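Local coordinates for protein cysteine synthase (Fusobacterium nucleatum subsp. nucleatum strain ATCC 25586, PDB 5XEM) that produces hydrogen sulfide and, with pyridoxal 5'-phosphate, probably makes L-cysteine and acetate from O-acetyl-L-serine and sulfide, at residues A[50-53]-A[54-58]; A[62-65]-A[66-69]; A[154-157]-A[158-162]. All coordinates share one frame; numbering follows the deposited sequence.

Contact 1 of 3, residues A[50-53]-A[54-58]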
loop_
_atom_site.group_PDB
_atom_site.type_symbol
_atom_site.label_atom_id
_atom_site.label_comp_id
_atom_site.label_asym_id
_atom_site.label_seq_id
_atom_site.Cartn_x
_atom_site.Cartn_y
_atom_site.Cartn_z
ATOM N N ALA A 50 -1.720 -17.011 -0.670
ATOM C CA ALA A 50 -1.390 -17.156 -2.079
ATOM C C ALA A 50 0.002 -17.782 -2.235
ATOM O O ALA A 50 0.187 -18.718 -3.007
ATOM C CB ALA A 50 -1.454 -15.807 -2.785
ATOM N N LEU A 51 0.965 -17.240 -1.497
ATOM C CA LEU A 51 2.327 -17.737 -1.562
ATOM C C LEU A 51 2.402 -19.180 -1.097
ATOM O O LEU A 51 2.970 -20.028 -1.788
ATOM C CB LEU A 51 3.257 -16.908 -0.706
ATOM C CG LEU A 51 4.741 -17.284 -0.782
ATOM C CD1 LEU A 51 5.249 -17.215 -2.220
ATOM C CD2 LEU A 51 5.549 -16.402 0.153
ATOM N N LYS A 52 1.852 -19.469 0.069
ATOM C CA LYS A 52 1.988 -20.824 0.572
ATOM C C LYS A 52 1.231 -21.853 -0.271
ATOM O O LYS A 52 1.763 -22.943 -0.533
ATOM C CB LYS A 52 1.600 -20.946 2.034
ATOM C CG LYS A 52 2.045 -22.313 2.586
ATOM C CD LYS A 52 1.963 -22.453 4.086
ATOM C CE LYS A 52 2.434 -23.822 4.559
ATOM N NZ LYS A 52 3.899 -24.008 4.453
ATOM N N MET A 53 0.008 -21.529 -0.702
ATOM C CA MET A 53 -0.739 -22.457 -1.560
ATOM C C MET A 53 0.014 -22.731 -2.849
ATOM O O MET A 53 0.092 -23.903 -3.303
ATOM C CB MET A 53 -2.149 -21.947 -1.849
ATOM C CG MET A 53 -3.034 -21.930 -0.621
ATOM S SD MET A 53 -4.770 -21.570 -0.980
ATOM C CE MET A 53 -4.672 -19.887 -1.619
ATOM N N ILE A 54 0.602 -21.686 -3.438
ATOM C CA ILE A 54 1.318 -21.881 -4.697
ATOM C C ILE A 54 2.616 -22.646 -4.474
ATOM O O ILE A 54 2.893 -23.615 -5.186
ATOM C CB ILE A 54 1.596 -20.554 -5.449
ATOM C CG1 ILE A 54 0.294 -19.958 -5.969
ATOM C CG2 ILE A 54 2.569 -20.791 -6.617
ATOM C CD1 ILE A 54 -0.541 -20.849 -6.848
ATOM N N GLU A 55 3.397 -22.219 -3.487
ATOM C CA GLU A 55 4.690 -22.860 -3.221
ATOM C C GLU A 55 4.532 -24.340 -2.861
ATOM O O GLU A 55 5.265 -25.179 -3.406
ATOM C CB GLU A 55 5.457 -22.139 -2.153
ATOM C CG GLU A 55 6.095 -20.857 -2.643
ATOM C CD GLU A 55 7.018 -20.270 -1.607
ATOM O OE1 GLU A 55 6.876 -20.524 -0.388
ATOM O OE2 GLU A 55 7.896 -19.506 -2.036
ATOM N N GLU A 56 3.549 -24.668 -2.020
ATOM C CA GLU A 56 3.326 -26.080 -1.691
ATOM C C GLU A 56 2.905 -26.899 -2.927
ATOM O O GLU A 56 3.383 -28.022 -3.107
ATOM C CB GLU A 56 2.353 -26.252 -0.516
ATOM C CG GLU A 56 2.882 -25.799 0.860
ATOM C CD GLU A 56 4.264 -26.342 1.199
ATOM O OE1 GLU A 56 4.509 -27.540 0.984
ATOM O OE2 GLU A 56 5.126 -25.588 1.688
ATOM N N ALA A 57 2.038 -26.368 -3.794
ATOM C CA ALA A 57 1.602 -27.075 -5.005
ATOM C C ALA A 57 2.763 -27.225 -5.999
ATOM O O ALA A 57 2.900 -28.254 -6.681
ATOM C CB ALA A 57 0.413 -26.361 -5.673
ATOM N N GLU A 58 3.636 -26.232 -6.051
ATOM C CA GLU A 58 4.870 -26.364 -6.841
ATOM C C GLU A 58 5.681 -27.569 -6.388
ATOM O O GLU A 58 6.096 -28.411 -7.219
ATOM C CB GLU A 58 5.713 -25.088 -6.710
ATOM C CG GLU A 58 5.187 -23.942 -7.547
ATOM C CD GLU A 58 5.992 -22.654 -7.385
ATOM O OE1 GLU A 58 6.550 -22.432 -6.297
ATOM O OE2 GLU A 58 6.095 -21.885 -8.357
#

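Contact 2 of 3, residues A[62-65]-A[66-69]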
loop_
_atom_site.group_PDB
_atom_site.type_symbol
_atom_site.label_atom_id
_atom_site.label_comp_id
_atom_site.label_asym_id
_atom_site.label_seq_id
_atom_site.Cartn_x
_atom_site.Cartn_y
_atom_site.Cartn_z
ATOM N N LEU A 62 2.183 -30.168 -8.727
ATOM C CA LEU A 62 0.867 -29.816 -9.242
ATOM C C LEU A 62 0.835 -28.582 -10.134
ATOM O O LEU A 62 -0.188 -28.305 -10.745
ATOM C CB LEU A 62 -0.100 -29.630 -8.079
ATOM C CG LEU A 62 -0.480 -30.908 -7.336
ATOM C CD1 LEU A 62 -1.261 -30.587 -6.065
ATOM C CD2 LEU A 62 -1.288 -31.822 -8.250
ATOM N N ILE A 63 1.950 -27.853 -10.218
ATOM C CA ILE A 63 2.056 -26.680 -11.077
ATOM C C ILE A 63 3.320 -26.788 -11.917
ATOM O O ILE A 63 4.417 -26.788 -11.377
ATOM C CB ILE A 63 2.107 -25.371 -10.235
ATOM C CG1 ILE A 63 0.859 -25.229 -9.347
ATOM C CG2 ILE A 63 2.263 -24.144 -11.130
ATOM C CD1 ILE A 63 0.908 -24.008 -8.427
ATOM N N ASP A 64 3.128 -26.937 -13.224
ATOM C CA ASP A 64 4.177 -26.850 -14.255
ATOM C C ASP A 64 4.098 -25.440 -14.835
ATOM O O ASP A 64 3.165 -24.681 -14.531
ATOM C CB ASP A 64 3.896 -27.850 -15.400
ATOM C CG ASP A 64 3.805 -29.306 -14.933
ATOM O OD1 ASP A 64 4.427 -29.649 -13.927
ATOM O OD2 ASP A 64 3.116 -30.109 -15.598
ATOM N N LYS A 65 5.034 -25.116 -15.728
ATOM C CA LYS A 65 5.090 -23.809 -16.377
ATOM C C LYS A 65 3.794 -23.466 -17.085
ATOM O O LYS A 65 3.401 -22.297 -17.124
ATOM C CB LYS A 65 6.238 -23.756 -17.418
ATOM C CG LYS A 65 7.623 -24.094 -16.881
ATOM C CD LYS A 65 8.617 -24.330 -18.027
ATOM C CE LYS A 65 9.447 -25.593 -17.826
ATOM N NZ LYS A 65 8.730 -26.798 -18.324
ATOM N N ASP A 66 3.138 -24.478 -17.656
ATOM C CA ASP A 66 1.934 -24.266 -18.450
ATOM C C ASP A 66 0.621 -24.581 -17.694
ATOM O O ASP A 66 -0.423 -24.656 -18.303
ATOM C CB ASP A 66 1.998 -25.059 -19.763
ATOM C CG ASP A 66 2.200 -26.550 -19.556
ATOM O OD1 ASP A 66 2.766 -26.947 -18.509
ATOM O OD2 ASP A 66 1.807 -27.323 -20.450
ATOM N N THR A 67 0.687 -24.747 -16.377
ATOM C CA THR A 67 -0.512 -25.001 -15.564
ATOM C C THR A 67 -1.258 -23.688 -15.325
ATOM O O THR A 67 -0.642 -22.706 -14.898
ATOM C CB THR A 67 -0.117 -25.566 -14.207
ATOM O OG1 THR A 67 0.609 -26.780 -14.437
ATOM C CG2 THR A 67 -1.355 -25.830 -13.343
ATOM N N VAL A 68 -2.553 -23.676 -15.637
ATOM C CA VAL A 68 -3.382 -22.491 -15.381
ATOM C C VAL A 68 -3.861 -22.527 -13.928
ATOM O O VAL A 68 -4.433 -23.534 -13.488
ATOM C CB VAL A 68 -4.577 -22.436 -16.354
ATOM C CG1 VAL A 68 -5.466 -21.234 -16.078
ATOM C CG2 VAL A 68 -4.060 -22.375 -17.803
ATOM N N ILE A 69 -3.673 -21.423 -13.208
ATOM C CA ILE A 69 -4.147 -21.322 -11.844
ATOM C C ILE A 69 -5.559 -20.723 -11.946
ATOM O O ILE A 69 -5.758 -19.759 -12.671
ATOM C CB ILE A 69 -3.245 -20.429 -10.971
ATOM C CG1 ILE A 69 -1.770 -20.824 -11.132
ATOM C CG2 ILE A 69 -3.703 -20.451 -9.519
ATOM C CD1 ILE A 69 -1.470 -22.292 -10.937
HETATM O O HOH W 1 -0.398 -29.125 -14.064
HETATM O O HOH W 2 0.814 -20.986 -16.605
#

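Contact 3 of 3, residues A[154-157]-A[158-162]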
loop_
_atom_site.group_PDB
_atom_site.type_symbol
_atom_site.label_atom_id
_atom_site.label_comp_id
_atom_site.label_asym_id
_atom_site.label_seq_id
_atom_site.Cartn_x
_atom_site.Cartn_y
_atom_site.Cartn_z
ATOM N N LYS A 154 -2.525 -22.860 7.649
ATOM C CA LYS A 154 -1.112 -23.132 8.013
ATOM C C LYS A 154 -0.149 -21.954 7.753
ATOM O O LYS A 154 0.814 -21.793 8.474
ATOM C CB LYS A 154 -0.569 -24.380 7.329
ATOM C CG LYS A 154 -1.216 -25.646 7.867
ATOM C CD LYS A 154 -0.770 -26.934 7.172
ATOM C CE LYS A 154 0.724 -27.135 7.300
ATOM N NZ LYS A 154 1.374 -26.179 6.368
ATOM N N ALA A 155 -0.410 -21.138 6.733
ATOM C CA ALA A 155 0.414 -19.966 6.464
ATOM C C ALA A 155 0.408 -19.031 7.678
ATOM O O ALA A 155 1.460 -18.574 8.122
ATOM C CB ALA A 155 -0.080 -19.236 5.197
ATOM N N HIS A 156 -0.772 -18.843 8.265
ATOM C CA HIS A 156 -0.961 -17.950 9.424
ATOM C C HIS A 156 -0.464 -18.596 10.705
ATOM O O HIS A 156 0.060 -17.924 11.592
ATOM C CB HIS A 156 -2.429 -17.594 9.566
ATOM C CG HIS A 156 -2.971 -16.789 8.381
ATOM N ND1 HIS A 156 -2.580 -15.522 8.130
ATOM C CD2 HIS A 156 -3.866 -17.135 7.381
ATOM C CE1 HIS A 156 -3.211 -15.072 7.008
ATOM N NE2 HIS A 156 -4.025 -16.057 6.569
ATOM N N TYR A 157 -0.654 -19.906 10.802
ATOM C CA TYR A 157 -0.087 -20.673 11.933
ATOM C C TYR A 157 1.435 -20.500 11.994
ATOM O O TYR A 157 1.996 -20.315 13.085
ATOM C CB TYR A 157 -0.473 -22.128 11.757
ATOM C CG TYR A 157 0.077 -23.098 12.771
ATOM C CD1 TYR A 157 -0.632 -23.385 13.930
ATOM C CD2 TYR A 157 1.264 -23.801 12.522
ATOM C CE1 TYR A 157 -0.152 -24.313 14.855
ATOM C CE2 TYR A 157 1.759 -24.722 13.437
ATOM C CZ TYR A 157 1.036 -24.977 14.595
ATOM O OH TYR A 157 1.499 -25.898 15.508
ATOM N N GLU A 158 2.073 -20.533 10.824
ATOM C CA GLU A 158 3.539 -20.460 10.675
ATOM C C GLU A 158 4.164 -19.089 10.734
ATOM O O GLU A 158 5.314 -18.964 11.166
ATOM C CB GLU A 158 3.967 -21.145 9.378
ATOM C CG GLU A 158 3.716 -22.648 9.466
ATOM C CD GLU A 158 4.012 -23.388 8.190
ATOM O OE1 GLU A 158 4.408 -22.750 7.191
ATOM O OE2 GLU A 158 3.819 -24.621 8.177
ATOM N N THR A 159 3.457 -18.064 10.278
ATOM C CA THR A 159 4.083 -16.755 10.116
ATOM C C THR A 159 3.333 -15.729 10.911
ATOM O O THR A 159 3.878 -15.231 11.891
ATOM C CB THR A 159 4.250 -16.387 8.631
ATOM O OG1 THR A 159 2.964 -16.301 8.006
ATOM C CG2 THR A 159 5.111 -17.494 7.941
ATOM N N THR A 160 2.060 -15.489 10.576
ATOM C CA THR A 160 1.266 -14.425 11.238
ATOM C C THR A 160 1.306 -14.505 12.766
ATOM O O THR A 160 1.618 -13.514 13.483
ATOM C CB THR A 160 -0.203 -14.483 10.756
ATOM O OG1 THR A 160 -0.231 -14.541 9.329
ATOM C CG2 THR A 160 -0.976 -13.236 11.196
ATOM N N ALA A 161 0.969 -15.679 13.281
ATOM C CA ALA A 161 0.970 -15.920 14.738
ATOM C C ALA A 161 2.347 -15.747 15.388
ATOM O O ALA A 161 2.442 -15.173 16.480
ATOM C CB ALA A 161 0.421 -17.301 15.068
ATOM N N GLU A 162 3.380 -16.232 14.723
ATOM C CA GLU A 162 4.748 -16.103 15.238
ATOM C C GLU A 162 5.193 -14.659 15.321
ATOM O O GLU A 162 5.896 -14.281 16.265
ATOM C CB GLU A 162 5.741 -16.940 14.432
ATOM C CG GLU A 162 5.543 -18.450 14.553
ATOM C CD GLU A 162 5.875 -19.039 15.934
ATOM O OE1 GLU A 162 6.388 -18.322 16.819
ATOM O OE2 GLU A 162 5.596 -20.240 16.147
#

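Contact 1 of 3, residues A[50-53]-A[54-58]
K52 and E56, one helical turn apart on helix 46-60, reach toward each other on the side of the helix that meets helix 151-167. From CB the lysine chain leaves with CG anti to the backbone N (chi1 -168°), which lays CG against the CG of E56 at 4.0 Å. CD and CE then run out fully extended toward helix 151-167, where the chain packs on A155, and the bend at the last torsion brings NZ round to the glutamate. NZ meets OE2 of E56 at 3.4 Å, a salt bridge whose hydrogen bond is weak; the stronger carboxylate partner of this amine is E158. The CG of E56 lies 3.4 Å from K52 O, and a bend at chi2 (-49°) swings the carboxylate toward NZ. One residue earlier along the helix, L51 crosses E55 at a slant, its CD1 3.5 Å from OE2, a methyl against a carboxylate. Beneath these pairs runs the regular helical ladder, including E55 N to L51 O at 2.8 Å and E56 N to K52 O at 2.9 Å. The amine of K154 also lies close, and the two carboxylates probably offset the nearness of the two lysines and favour the charged form of K52.

Contact 2 of 3, residues A[62-65]-A[66-69]
T67 faces back across a tight turn onto D64, and polar bonds carry most of the contact. The backbone N of D64 donates to OG1 of T67 at 2.8 Å, with an N-H...O angle of 156°, while T67 N returns a bond to D64 O at 3.1 Å. That second donor stands well above the carbonyl plane, 64° out of it, as the chain doubles back within four residues. The threonine's first torsion (chi1 -59°) sets OG1 beside its own backbone N, where it can receive the D64 amide, and turns CG2 toward the carbonyl of L62. Water adds two bridges: one molecule lies 2.6 Å from T67 OG1 and weakly donates to L62 O, and another donates to both K65 O and T67 O.

Charge enters through the two aspartates. OD2 of D64 and OD1 of D66 are 4.3 Å apart, and K140 forms salt bridges with both, which probably offsets their mutual repulsion.

The apolar part centres on I63, which crosses both T67 and I69 at about a right angle. Its CD1 meets CD1 of I69 at 3.9 Å, and both isoleucines also rest on F142 of strand 141-142. Closed by the D64 O to T67 N bond, residues D64 to T67 form a type I beta turn, which leads the chain from the loop after helix 46-60 into strand 68-72 of the parallel four-stranded sheet.

Contact 3 of 3, residues A[154-157]-A[158-162]
E158 begins the second half of this stretch of helix 151-167 by donating its backbone N to K154 O at 2.9 Å. Its side chain runs alongside that of K154, both pointing the same way, and OE2 comes within 3.4 Å of K154 NZ in a salt bridge with a weak hydrogen bond. OE1 makes the stronger salt bridge of this carboxylate, to K52 of helix 46-60.

T159 grips the carbonyl of A155 twice. Its N donates at 3.0 Å and its OG1 at 2.7 Å, the two arriving from opposite faces of the carbonyl plane. A first torsion of 62°, with OG1 between the backbone N and carbonyl carbon, points the hydroxyl back at A155 O; R48 also bonds this oxygen.

At T160 the hydroxyl meets ND1 of H156 at 2.8 Å, coming to the edge of the imidazole near its plane. The two side chains lie parallel, and this bond helps fix the rotation of the ring. The H156 side chain, about 5 Å from the cofactor at its nearest atoms, packs on S184, which binds pyridoxal 5'-phosphate.

A161 skips a step: its N bonds to H156 O, five residues back, at 3.0 Å and nearly straight (174°). Its methyl packs on T188 and K191 of helix 183-195. E162 forms a salt bridge with K191, which also engages the ring of Y157 by a cation-pi contact, while Y157 OH is hydrogen-bonded to E194. The five-residue step of A161 N to H156 O belongs to a pi-type turn at 158-160, set within a helix that passes close to the cofactor pocket.

Contacts 1, 2 and 3 follow one another along the chain, the first two in close succession. Contact 1 lies on helix 46-60, and contact 2 takes the chain from the loop beyond it into strand 68-72. Their centres are about 11 Å apart, and they join through packing of I54 and A57 on I63 and a probable hydrogen bond from L62 N to A57 O. Contact 3, on helix 151-167, lies about 14 Å from contact 1 between centres; here the two helices meet, K52 packing on K154 and A155 as well as pairing with E158. Contacts 2 and 3 do not touch, their nearest atoms about 13 Å apart. Helix 46-60 thus links the parallel four-stranded sheet with a helix beside the cofactor.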